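Local coordinates for protein methylxanthine N3-demethylase NdmB (Pseudomonas putida, PDB 6ICL) that catalyses the NADH-dependent N3-demethylation of theobromine and related methylxanthines as a Rieske non-heme iron oxygenase, an early step in caffeine degradation, at residues 28-33 with 323-328. Numbering follows the deposited sequence.
Sequences EDKTYL and PLEIQT
Lys30 and Glu325 each set CG anti to the carbonyl carbon (chi1 -56° and -78°) and bend at chi2; beyond its bend the Lys30 chain runs extended, carrying NZ to the carboxylate, which comes from the opposite direction to form a surface salt bridge. In this Rieske oxygenase the bridge ties the loop that leads into strand 37-42 to the 323-328 loop of the C-terminal oxygenase part, between helices 300-319 and 337-355. Lys30 NZ approaches Glu325 OE1 at 2.8 Å on the syn side, 34° out of the carboxylate plane. The other carboxylate oxygen is engaged through water: the molecule donates to Glu325 OE2 at 2.8 Å and accepts from Lys30 NZ at 3.2 Å, closing a ring through NZ, OE1, the carboxylate carbon, OE2 and the water. The ammonium also bonds to the carbonyl O of Leu27, and these three acceptors probably limit its turning. Without this carboxylate, as with an alanine here, the Lys30 charge would probably lose its mate and the water the acceptor it donates to. Each loop is braced locally. Asp29 OD1 accepts from Thr31 N at 3.0 Å, the bond of an Asx turn, and also from Thr31 OG1, while the ring of Tyr32 packs against helix 337-355. In the 323-328 loop, Gln327 NE2 reaches back to Glu325 O at 3.1 Å, lying above the carbonyl plane while that oxygen stays within the amide plane of Gln327.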
loop_
_atom_site.group_PDB
_atom_site.type_symbol
_atom_site.label_atom_id
_atom_site.label_comp_id
_atom_site.label_asym_id
_atom_site.label_seq_id
_atom_site.Cartn_x
_atom_site.Cartn_y
_atom_site.Cartn_z
ATOM N N GLU A 28 37.629 -14.713 -2.625
ATOM C CA GLU A 28 37.150 -14.807 -4.003
ATOM C C GLU A 28 36.408 -16.111 -4.254
ATOM O O GLU A 28 35.396 -16.126 -4.959
ATOM C CB GLU A 28 38.344 -14.701 -4.951
ATOM C CG GLU A 28 38.089 -14.034 -6.266
ATOM C CD GLU A 28 39.373 -13.474 -6.846
ATOM O OE1 GLU A 28 40.429 -13.589 -6.174
ATOM O OE2 GLU A 28 39.326 -12.919 -7.962
ATOM N N ASP A 29 36.906 -17.213 -3.701
ATOM C CA ASP A 29 36.378 -18.546 -3.973
ATOM C C ASP A 29 35.552 -19.012 -2.786
ATOM O O ASP A 29 36.017 -18.947 -1.647
ATOM C CB ASP A 29 37.515 -19.543 -4.222
ATOM C CG ASP A 29 37.031 -20.830 -4.857
ATOM O OD1 ASP A 29 36.478 -21.697 -4.147
ATOM O OD2 ASP A 29 37.197 -20.972 -6.083
ATOM N N LYS A 30 34.334 -19.485 -3.046
ATOM C CA LYS A 30 33.417 -19.860 -1.975
ATOM C C LYS A 30 33.249 -21.364 -1.831
ATOM O O LYS A 30 32.416 -21.808 -1.030
ATOM C CB LYS A 30 32.048 -19.205 -2.196
ATOM C CG LYS A 30 32.088 -17.691 -2.323
ATOM C CD LYS A 30 32.590 -17.044 -1.047
ATOM C CE LYS A 30 32.427 -15.526 -1.141
ATOM N NZ LYS A 30 33.146 -14.800 -0.039
ATOM N N THR A 31 34.024 -22.162 -2.567
ATOM C CA THR A 31 33.825 -23.610 -2.543
ATOM C C THR A 31 33.929 -24.159 -1.131
ATOM O O THR A 31 33.195 -25.081 -0.771
ATOM C CB THR A 31 34.848 -24.302 -3.454
ATOM O OG1 THR A 31 34.668 -23.854 -4.795
ATOM C CG2 THR A 31 34.687 -25.820 -3.416
ATOM N N TYR A 32 34.825 -23.589 -0.311
ATOM C CA TYR A 32 35.038 -24.090 1.041
ATOM C C TYR A 32 33.757 -24.109 1.858
ATOM O O TYR A 32 33.564 -25.008 2.693
ATOM C CB TYR A 32 36.105 -23.252 1.763
ATOM C CG TYR A 32 35.797 -21.793 2.133
ATOM C CD1 TYR A 32 35.647 -20.803 1.164
ATOM C CD2 TYR A 32 35.749 -21.398 3.473
ATOM C CE1 TYR A 32 35.426 -19.458 1.528
ATOM C CE2 TYR A 32 35.530 -20.065 3.846
ATOM C CZ TYR A 32 35.371 -19.105 2.878
ATOM O OH TYR A 32 35.164 -17.792 3.271
ATOM N N LEU A 33 32.887 -23.120 1.655
ATOM C CA LEU A 33 31.692 -23.005 2.479
ATOM C C LEU A 33 30.777 -24.204 2.301
ATOM O O LEU A 33 30.037 -24.544 3.227
ATOM C CB LEU A 33 30.952 -21.702 2.154
ATOM C CG LEU A 33 31.708 -20.394 2.434
ATOM C CD1 LEU A 33 30.916 -19.154 1.958
ATOM C CD2 LEU A 33 32.028 -20.282 3.894
ATOM N N PRO A 323 31.859 -2.461 -0.310
ATOM C CA PRO A 323 31.108 -3.627 -0.795
ATOM C C PRO A 323 30.810 -4.635 0.298
ATOM O O PRO A 323 31.565 -4.725 1.281
ATOM C CB PRO A 323 32.050 -4.231 -1.843
ATOM C CG PRO A 323 32.793 -3.003 -2.376
ATOM C CD PRO A 323 33.053 -2.201 -1.138
ATOM N N LEU A 324 29.706 -5.365 0.126
ATOM C CA LEU A 324 29.294 -6.357 1.114
ATOM C C LEU A 324 30.431 -7.312 1.436
ATOM O O LEU A 324 30.800 -7.488 2.602
ATOM C CB LEU A 324 28.080 -7.126 0.598
ATOM C CG LEU A 324 26.707 -6.685 1.109
ATOM C CD1 LEU A 324 26.540 -5.183 1.003
ATOM C CD2 LEU A 324 25.606 -7.411 0.329
ATOM N N GLU A 325 31.020 -7.902 0.403
ATOM C CA GLU A 325 32.138 -8.814 0.581
ATOM C C GLU A 325 33.305 -8.112 1.261
ATOM O O GLU A 325 33.593 -6.943 0.983
ATOM C CB GLU A 325 32.578 -9.371 -0.771
ATOM C CG GLU A 325 31.671 -10.485 -1.290
ATOM C CD GLU A 325 31.793 -11.762 -0.467
ATOM O OE1 GLU A 325 32.861 -11.982 0.142
ATOM O OE2 GLU A 325 30.829 -12.550 -0.421
ATOM N N ILE A 326 33.958 -8.834 2.178
ATOM C CA ILE A 326 35.203 -8.357 2.781
ATOM C C ILE A 326 36.175 -7.968 1.678
ATOM O O ILE A 326 36.412 -8.751 0.752
ATOM C CB ILE A 326 35.817 -9.454 3.673
ATOM C CG1 ILE A 326 34.850 -9.895 4.763
ATOM C CG2 ILE A 326 37.124 -8.983 4.279
ATOM C CD1 ILE A 326 34.304 -8.775 5.548
ATOM N N GLN A 327 36.757 -6.772 1.778
ATOM C CA GLN A 327 37.719 -6.299 0.784
ATOM C C GLN A 327 39.136 -6.289 1.347
ATOM O O GLN A 327 39.349 -6.048 2.537
ATOM C CB GLN A 327 37.364 -4.897 0.299
ATOM C CG GLN A 327 35.996 -4.782 -0.299
ATOM C CD GLN A 327 35.906 -5.500 -1.616
ATOM O OE1 GLN A 327 36.585 -5.133 -2.575
ATOM N NE2 GLN A 327 35.077 -6.542 -1.675
ATOM N N THR A 328 40.117 -6.524 0.465
ATOM C CA THR A 328 41.515 -6.554 0.903
ATOM C C THR A 328 42.013 -5.176 1.342
ATOM O O THR A 328 42.946 -5.082 2.148
ATOM C CB THR A 328 42.409 -7.089 -0.218
ATOM O OG1 THR A 328 42.235 -6.268 -1.381
ATOM C CG2 THR A 328 42.037 -8.521 -0.570
HETATM O O HOH W 1 30.512 -14.398 1.701
#